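Local coordinates for protein 4-amino-4-deoxy-L-arabinose transferase or related glycosyltransferases of PMT family (Cupriavidus metallidurans, PDB 5EZM) that probably transfers 4-amino-4-deoxy-L-arabinose from a polyprenyl-phosphate carrier to lipid A, as an integral-membrane glycosyltransferase of the GT-C fold that binds zinc, at residues K84-P89 with L510-T515; A333-F338 with G347-V352; A467-Q472 with V558-W563. All blocks are in the same frame, centred on the assembly; numbering follows the deposited sequence.

Contact 1 of 3, residues K84-P89 with L510-T515; sequences KYFEKP and LTFGAT
Phe86 and Phe512 bring a loop of the GT-C membrane domain, the one that carries the zinc ligand Glu87, against the first turn of helix 511-516 in the C-terminal domain. Their rings approach obliquely, CD2 of Phe86 lying 4.0 Å from CE2 of Phe512. Phe512 holds CG anti to its backbone N (chi1 -177°), which directs its ring at the loop. Lys84 lays CB over one face of the Phe86 ring and runs on almost fully extended, carrying NZ away to a salt bridge with Glu260. Tyr85 CD1 meets the Leu510 methyl CD2 at 4.3 Å. Between these apolar pairs the backbones come close, with Lys84 O 3.6 Å from Gly513 CA; a side chain pointing from Gly513 would run into that carbonyl, so glycine suits the place. Polar groups meet through water. One water takes the Lys84 N-H and donates to Gly513 O; another accepts from Gly513 N and lies by Lys84 O. Glu87 binds zinc through OE2, together with His268 and His270; that oxygen also has a weak link to a water 3.5 Å away, which accepts from Phe512 N at 3.0 Å.

Contact 2 of 3, residues A333-F338 with G347-V352; sequences AIFVFF and GYIVPV. With MPG ([(Z)-octadec-9-enyl] (2R)-2,3-bis(oxidanyl)propanoate), chain B; MPG ([(Z)-octadec-9-enyl] (2R)-2,3-bis(oxidanyl)propanoate), chain Z.
Phe338 and Tyr348 supply the aromatic part of this contact, in which the last turns of helix 323-339 pack against the connection leading into helix 352-365. It lies in the membrane domain of the GT-C fold, between two predicted transmembrane segments and among bound lipid. Tyr348 CB stands over one face of the Phe338 ring in a CH-pi contact, 3.8 Å from the ring centroid and 14° off its normal. The two rings themselves meet obliquely, their planes at 35°. Phe337 CD2 covers the other face of Phe338 over its centre, so both faces of this ring are covered.

Apolar contacts continue toward Val352. Ile349 directs its methyl CD1 at the helix, 3.6 Å from Phe335 CA and also against CD1 of the Phe335 ring. Farther along, Ile334 and Val352 lie alongside each other, pointing opposite ways, with CG2 of Ile334 3.6 Å from CG1 of Val352; Ile334 offers this methyl because CG2 lies anti to its backbone N. Such methyl branches suit the buried interior of a membrane domain. No hydrogen bond crosses between the segments; the type I turn from Ile349 to Val352 is closed by its own Val352 N to Ile349 O bond.

Lipid contacts form the third group. The MPG of chain B brings C7 to the edge of Phe338, 3.7 Å from CE1, and lays C9 over a face of Tyr348, while the MPG of chain Z touches Val336 CG2. A leucine in place of Phe338 would probably leave Tyr348 CB without its aromatic face and open a gap between Phe337, Tyr348 and the lipid.

Around this pair of segments, helix 209-224 backs Ile334, Phe337 and Phe338 through Leu213, Phe288 of helix 288-295 covers Phe335, Phe338 and Ile349, and Met150 of helix 149-155 rests on Ile349.

Contact 3 of 3, residues A467-Q472 with V558-W563; sequences ADIAPQ and VVARDW
The carboxylate of Asp562 is the flat group that meets Ile469: the methyl CD1 lies 3.2 Å from OD2, well out of the carboxylate plane. The two side chains cross at about a right angle. The carboxylate itself is occupied by neighbours in the following turn, OD2 in a salt bridge with Arg565 and OD1 accepting from Arg564 N. A second flat group, the peptide carbonyl of Arg561, has its oxygen 3.4 Å from Ile469 CG2.

Ile469 carries the contact, and its two branches reach different partners. With chi1 at 77°, CG1 is tucked between the backbone N and the carbonyl carbon, which sends CD1 toward Asp562 while CG2 goes to the strand backbone. CB of Ile469 then rests 3.9 Å from the Ala560 methyl, whose small size lets the two backbones approach.

The contact seats the start of helix 470-474 on the outermost strand 557-561 of the C-terminal domain's mixed sheet, where Val559 and Ala560 face Val567 in a classic beta bulge. No hydrogen bond joins the segments, so cohesion rests on van der Waals contact around one isoleucine, and the charge of Asp562 is probably balanced by its salt bridge to Arg565.

Overall arrangement
Contact 1 lies where the membrane domain meets the C-terminal domain, and contact 2 lies within the membrane domain; along the chain, contact 2 is nested inside the long loop that contact 1 closes. Their centres are about 26 Å apart, yet their nearest atoms come within about 5 Å without touching. Both lie near the zinc site: Glu87 of contact 1 binds the metal, whereas the Tyr348 side chain of contact 2 is about 7 Å from that of His270. The side chain of Tyr348 is also about 7 Å from the bound phosphocholine. Contact 3, inside the C-terminal domain, is remote from these sites, its centre about 28 Å from that of contact 1 and 39 Å from that of contact 2.

Contact 1 of 3, residues K84-P89 with L510-T515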
# COMPACT_ATOMS: atom_id res chain seq x y z
N LYS A 84 -8.44 19.33 8.76
CA LYS A 84 -9.33 18.19 8.65
C LYS A 84 -9.10 17.46 7.33
O LYS A 84 -9.04 18.08 6.26
CB LYS A 84 -10.79 18.63 8.75
CG LYS A 84 -11.19 19.18 10.10
CD LYS A 84 -12.66 19.55 10.12
CE LYS A 84 -13.10 20.00 11.51
NZ LYS A 84 -14.58 20.17 11.59
N TYR A 85 -8.96 16.14 7.41
CA TYR A 85 -8.74 15.28 6.25
C TYR A 85 -9.82 14.20 6.30
O TYR A 85 -9.70 13.24 7.06
CB TYR A 85 -7.34 14.69 6.26
CG TYR A 85 -6.96 13.95 5.00
CD1 TYR A 85 -6.70 14.64 3.82
CD2 TYR A 85 -6.85 12.57 4.98
CE1 TYR A 85 -6.35 13.98 2.66
CE2 TYR A 85 -6.49 11.89 3.83
CZ TYR A 85 -6.24 12.60 2.67
OH TYR A 85 -5.89 11.94 1.51
N PHE A 86 -10.87 14.37 5.50
CA PHE A 86 -12.00 13.46 5.48
C PHE A 86 -12.07 12.64 4.20
O PHE A 86 -13.15 12.23 3.77
CB PHE A 86 -13.31 14.23 5.68
CG PHE A 86 -13.44 14.87 7.03
CD1 PHE A 86 -12.71 14.40 8.11
CD2 PHE A 86 -14.29 15.95 7.22
CE1 PHE A 86 -12.83 14.99 9.36
CE2 PHE A 86 -14.42 16.54 8.47
CZ PHE A 86 -13.69 16.07 9.54
N GLU A 87 -10.92 12.38 3.57
CA GLU A 87 -10.90 11.61 2.33
C GLU A 87 -10.72 10.11 2.57
O GLU A 87 -10.91 9.33 1.63
CB GLU A 87 -9.80 12.13 1.38
CG GLU A 87 -9.74 13.66 1.23
CD GLU A 87 -10.07 14.21 -0.17
OE1 GLU A 87 -10.36 13.43 -1.11
OE2 GLU A 87 -10.05 15.45 -0.35
N LYS A 88 -10.39 9.68 3.79
CA LYS A 88 -10.15 8.28 4.10
C LYS A 88 -10.65 7.94 5.50
O LYS A 88 -10.67 8.80 6.38
CB LYS A 88 -8.66 7.91 4.01
CG LYS A 88 -7.99 8.19 2.68
CD LYS A 88 -8.51 7.28 1.58
CE LYS A 88 -7.92 7.69 0.24
NZ LYS A 88 -8.41 6.86 -0.89
N PRO A 89 -11.05 6.69 5.73
CA PRO A 89 -11.40 6.23 7.08
C PRO A 89 -10.14 5.92 7.89
O PRO A 89 -9.05 5.85 7.32
CB PRO A 89 -12.23 4.95 6.82
CG PRO A 89 -12.58 4.99 5.37
CD PRO A 89 -11.45 5.71 4.70
N LEU A 510 -6.05 19.37 0.75
CA LEU A 510 -6.39 20.01 2.01
C LEU A 510 -7.33 21.20 1.82
O LEU A 510 -7.73 21.81 2.82
CB LEU A 510 -5.12 20.47 2.73
CG LEU A 510 -4.29 19.34 3.35
CD1 LEU A 510 -2.99 19.87 3.93
CD2 LEU A 510 -5.09 18.62 4.42
N THR A 511 -7.70 21.51 0.58
CA THR A 511 -8.60 22.63 0.30
C THR A 511 -9.81 22.63 1.23
O THR A 511 -10.10 23.63 1.89
CB THR A 511 -9.05 22.58 -1.16
OG1 THR A 511 -8.00 23.07 -2.01
CG2 THR A 511 -10.30 23.42 -1.37
N PHE A 512 -10.51 21.50 1.30
CA PHE A 512 -11.70 21.41 2.15
C PHE A 512 -11.36 21.79 3.58
O PHE A 512 -12.03 22.64 4.19
CB PHE A 512 -12.28 20.00 2.07
CG PHE A 512 -13.55 19.83 2.86
CD1 PHE A 512 -14.77 20.20 2.31
CD2 PHE A 512 -13.53 19.31 4.14
CE1 PHE A 512 -15.94 20.05 3.03
CE2 PHE A 512 -14.69 19.15 4.86
CZ PHE A 512 -15.90 19.52 4.30
N GLY A 513 -10.31 21.18 4.14
CA GLY A 513 -9.91 21.53 5.49
C GLY A 513 -9.56 22.99 5.62
O GLY A 513 -9.87 23.63 6.63
N ALA A 514 -8.93 23.56 4.59
CA ALA A 514 -8.56 24.96 4.63
C ALA A 514 -9.78 25.88 4.64
O ALA A 514 -9.67 27.03 5.08
CB ALA A 514 -7.67 25.31 3.43
N THR A 515 -10.93 25.40 4.19
CA THR A 515 -12.11 26.25 4.07
C THR A 515 -13.04 26.15 5.27
O THR A 515 -13.70 27.14 5.60
CB THR A 515 -12.87 25.92 2.79
OG1 THR A 515 -11.94 25.80 1.71
CG2 THR A 515 -13.87 27.01 2.46
O HOH W 1 -9.19 19.11 3.24
O HOH W 2 -9.66 21.67 8.87
O HOH W 3 -10.19 18.89 -0.12

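Contact 2 of 3, residues A333-F338 with G347-V352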
# COMPACT_ATOMS: atom_id res chain seq x y z
N ALA A 333 -14.00 -10.28 -10.96
CA ALA A 333 -15.02 -9.28 -10.70
C ALA A 333 -14.41 -7.98 -10.19
O ALA A 333 -14.76 -6.89 -10.66
CB ALA A 333 -16.05 -9.81 -9.71
N ILE A 334 -13.48 -8.07 -9.23
CA ILE A 334 -12.85 -6.86 -8.72
C ILE A 334 -12.02 -6.19 -9.82
O ILE A 334 -12.02 -4.96 -9.95
CB ILE A 334 -12.02 -7.18 -7.47
CG1 ILE A 334 -12.94 -7.60 -6.33
CG2 ILE A 334 -11.18 -5.99 -7.06
CD1 ILE A 334 -12.22 -8.03 -5.08
N PHE A 335 -11.34 -7.00 -10.63
CA PHE A 335 -10.53 -6.45 -11.72
C PHE A 335 -11.39 -5.65 -12.70
O PHE A 335 -11.06 -4.52 -13.05
CB PHE A 335 -9.81 -7.58 -12.46
CG PHE A 335 -8.95 -7.11 -13.60
CD1 PHE A 335 -7.64 -6.73 -13.39
CD2 PHE A 335 -9.46 -7.06 -14.89
CE1 PHE A 335 -6.85 -6.29 -14.44
CE2 PHE A 335 -8.68 -6.63 -15.94
CZ PHE A 335 -7.37 -6.24 -15.72
N VAL A 336 -12.51 -6.23 -13.15
CA VAL A 336 -13.34 -5.51 -14.11
C VAL A 336 -14.06 -4.35 -13.43
O VAL A 336 -14.41 -3.37 -14.09
CB VAL A 336 -14.34 -6.46 -14.80
CG1 VAL A 336 -13.61 -7.63 -15.43
CG2 VAL A 336 -15.40 -6.94 -13.82
N PHE A 337 -14.28 -4.43 -12.11
CA PHE A 337 -14.90 -3.31 -11.41
C PHE A 337 -13.99 -2.09 -11.44
O PHE A 337 -14.42 -0.99 -11.80
CB PHE A 337 -15.23 -3.70 -9.97
CG PHE A 337 -15.64 -2.52 -9.12
CD1 PHE A 337 -16.92 -2.01 -9.19
CD2 PHE A 337 -14.73 -1.93 -8.26
CE1 PHE A 337 -17.29 -0.93 -8.41
CE2 PHE A 337 -15.09 -0.85 -7.47
CZ PHE A 337 -16.38 -0.34 -7.55
N PHE A 338 -12.73 -2.26 -11.05
CA PHE A 338 -11.82 -1.13 -11.08
C PHE A 338 -11.40 -0.76 -12.50
O PHE A 338 -11.00 0.38 -12.74
CB PHE A 338 -10.59 -1.40 -10.21
CG PHE A 338 -10.89 -1.41 -8.75
CD1 PHE A 338 -11.37 -0.27 -8.12
CD2 PHE A 338 -10.70 -2.55 -7.99
CE1 PHE A 338 -11.66 -0.26 -6.77
CE2 PHE A 338 -10.98 -2.55 -6.63
CZ PHE A 338 -11.46 -1.40 -6.03
N GLY A 347 -2.89 0.69 -6.74
CA GLY A 347 -3.24 -0.00 -5.52
C GLY A 347 -4.65 -0.55 -5.48
O GLY A 347 -4.90 -1.55 -4.80
N TYR A 348 -5.58 0.07 -6.23
CA TYR A 348 -6.95 -0.43 -6.28
C TYR A 348 -6.99 -1.93 -6.57
O TYR A 348 -7.84 -2.65 -6.05
CB TYR A 348 -7.76 0.32 -7.34
CG TYR A 348 -8.08 1.76 -7.01
CD1 TYR A 348 -7.70 2.32 -5.80
CD2 TYR A 348 -8.76 2.56 -7.92
CE1 TYR A 348 -7.99 3.64 -5.50
CE2 TYR A 348 -9.06 3.88 -7.63
CZ TYR A 348 -8.67 4.41 -6.42
OH TYR A 348 -8.97 5.72 -6.12
N ILE A 349 -6.06 -2.41 -7.41
CA ILE A 349 -6.14 -3.79 -7.88
C ILE A 349 -5.48 -4.78 -6.92
O ILE A 349 -5.60 -5.99 -7.12
CB ILE A 349 -5.53 -3.91 -9.29
CG1 ILE A 349 -6.24 -4.99 -10.08
CG2 ILE A 349 -4.04 -4.21 -9.22
CD1 ILE A 349 -7.74 -4.82 -10.09
N VAL A 350 -4.82 -4.29 -5.86
CA VAL A 350 -4.10 -5.21 -4.96
C VAL A 350 -5.00 -6.26 -4.33
O VAL A 350 -4.57 -7.42 -4.24
CB VAL A 350 -3.31 -4.40 -3.92
CG1 VAL A 350 -2.62 -5.34 -2.95
CG2 VAL A 350 -2.28 -3.51 -4.60
N PRO A 351 -6.24 -5.97 -3.90
CA PRO A 351 -7.06 -7.02 -3.27
C PRO A 351 -7.29 -8.28 -4.11
O PRO A 351 -7.76 -9.28 -3.56
CB PRO A 351 -8.39 -6.30 -2.98
CG PRO A 351 -7.99 -4.92 -2.75
CD PRO A 351 -6.86 -4.64 -3.71
N VAL A 352 -6.98 -8.27 -5.41
CA VAL A 352 -7.16 -9.49 -6.19
C VAL A 352 -6.01 -10.47 -5.99
O VAL A 352 -6.17 -11.67 -6.28
CB VAL A 352 -7.33 -9.20 -7.69
CG1 VAL A 352 -8.30 -8.06 -7.91
CG2 VAL A 352 -5.98 -8.90 -8.34
C2 MPG B . -19.24 2.27 -3.43
C3 MPG B . -18.15 2.06 -4.48
C4 MPG B . -16.95 2.97 -4.24
C5 MPG B . -15.74 2.61 -5.12
C6 MPG B . -14.48 3.39 -4.70
C7 MPG B . -13.19 2.58 -4.93
C8 MPG B . -12.04 3.05 -4.01
C9 MPG B . -11.07 1.90 -3.63
C1 MPG B . -20.55 1.56 -3.80
C2 MPG Z . -18.77 -8.34 -14.23
C3 MPG Z . -18.18 -9.57 -13.56
C4 MPG Z . -17.84 -10.66 -14.58
C5 MPG Z . -17.51 -12.00 -13.90
C6 MPG Z . -17.15 -13.11 -14.90
C7 MPG Z . -16.89 -14.46 -14.19
C8 MPG Z . -16.60 -15.62 -15.17
C9 MPG Z . -16.72 -17.00 -14.47
C10 MPG Z . -16.37 -18.19 -15.41
C11 MPG Z . -16.85 -19.55 -14.86
C12 MPG Z . -16.01 -20.75 -15.40
C1 MPG Z . -19.09 -7.23 -13.22

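Contact 3 of 3, residues A467-Q472 with V558-W563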
# COMPACT_ATOMS: atom_id res chain seq x y z
N ALA A 467 14.46 14.49 3.69
CA ALA A 467 15.02 14.14 4.99
C ALA A 467 16.47 14.62 5.14
O ALA A 467 16.92 14.83 6.27
CB ALA A 467 14.94 12.63 5.21
N ASP A 468 17.19 14.79 4.03
CA ASP A 468 18.57 15.25 4.11
C ASP A 468 18.64 16.70 4.61
O ASP A 468 19.45 17.02 5.48
CB ASP A 468 19.26 15.11 2.75
CG ASP A 468 19.60 13.67 2.41
OD1 ASP A 468 19.79 12.86 3.34
OD2 ASP A 468 19.68 13.36 1.20
N ILE A 469 17.80 17.58 4.06
CA ILE A 469 17.81 18.98 4.48
C ILE A 469 16.97 19.22 5.72
O ILE A 469 16.89 20.36 6.19
CB ILE A 469 17.33 19.91 3.35
CG1 ILE A 469 15.81 19.85 3.21
CG2 ILE A 469 18.01 19.54 2.04
CD1 ILE A 469 15.25 20.80 2.18
N ALA A 470 16.35 18.18 6.28
CA ALA A 470 15.58 18.37 7.51
C ALA A 470 16.46 18.80 8.69
O ALA A 470 16.06 19.74 9.41
CB ALA A 470 14.78 17.10 7.83
N PRO A 471 17.63 18.21 8.95
CA PRO A 471 18.44 18.70 10.08
C PRO A 471 18.85 20.16 9.97
O PRO A 471 18.84 20.87 10.99
CB PRO A 471 19.66 17.76 10.08
CG PRO A 471 19.17 16.52 9.46
CD PRO A 471 18.21 16.97 8.39
N GLN A 472 19.23 20.63 8.78
CA GLN A 472 19.56 22.04 8.61
C GLN A 472 18.39 22.94 9.01
O GLN A 472 18.57 23.96 9.69
CB GLN A 472 19.97 22.32 7.16
CG GLN A 472 21.29 21.68 6.76
CD GLN A 472 22.49 22.40 7.35
OE1 GLN A 472 22.39 23.55 7.78
NE2 GLN A 472 23.64 21.72 7.38
N VAL A 558 17.39 32.14 2.20
CA VAL A 558 17.27 30.71 1.94
C VAL A 558 17.84 29.93 3.12
O VAL A 558 19.02 30.08 3.47
CB VAL A 558 17.98 30.33 0.63
CG1 VAL A 558 17.71 28.88 0.30
CG2 VAL A 558 17.53 31.25 -0.50
N VAL A 559 17.02 29.07 3.71
CA VAL A 559 17.48 28.19 4.78
C VAL A 559 18.06 26.90 4.23
O VAL A 559 19.15 26.48 4.62
CB VAL A 559 16.34 27.91 5.78
CG1 VAL A 559 16.86 27.10 6.96
CG2 VAL A 559 15.70 29.20 6.25
N ALA A 560 17.35 26.24 3.32
CA ALA A 560 17.86 25.00 2.75
C ALA A 560 17.24 24.79 1.37
O ALA A 560 16.18 25.33 1.06
CB ALA A 560 17.57 23.80 3.66
N ARG A 561 17.93 23.99 0.56
CA ARG A 561 17.45 23.64 -0.77
C ARG A 561 17.74 22.17 -1.05
O ARG A 561 18.71 21.61 -0.54
CB ARG A 561 18.10 24.48 -1.88
CG ARG A 561 18.14 25.97 -1.63
CD ARG A 561 18.82 26.71 -2.77
NE ARG A 561 20.12 26.14 -3.14
CZ ARG A 561 21.26 26.42 -2.53
NH1 ARG A 561 21.29 27.27 -1.51
NH2 ARG A 561 22.39 25.86 -2.94
N ASP A 562 16.88 21.57 -1.86
CA ASP A 562 17.21 20.33 -2.56
C ASP A 562 16.62 20.46 -3.96
O ASP A 562 16.35 21.56 -4.45
CB ASP A 562 16.72 19.10 -1.78
CG ASP A 562 15.24 19.13 -1.48
OD1 ASP A 562 14.46 19.47 -2.39
OD2 ASP A 562 14.86 18.81 -0.34
N TRP A 563 16.41 19.33 -4.64
CA TRP A 563 15.97 19.38 -6.02
C TRP A 563 14.49 19.71 -6.18
O TRP A 563 14.07 20.12 -7.26
CB TRP A 563 16.27 18.06 -6.72
CG TRP A 563 17.73 17.81 -6.90
CD1 TRP A 563 18.48 16.84 -6.31
CD2 TRP A 563 18.62 18.55 -7.74
NE1 TRP A 563 19.78 16.92 -6.73
CE2 TRP A 563 19.90 17.96 -7.61
CE3 TRP A 563 18.47 19.65 -8.59
CZ2 TRP A 563 21.01 18.43 -8.30
CZ3 TRP A 563 19.57 20.11 -9.27
CH2 TRP A 563 20.83 19.51 -9.12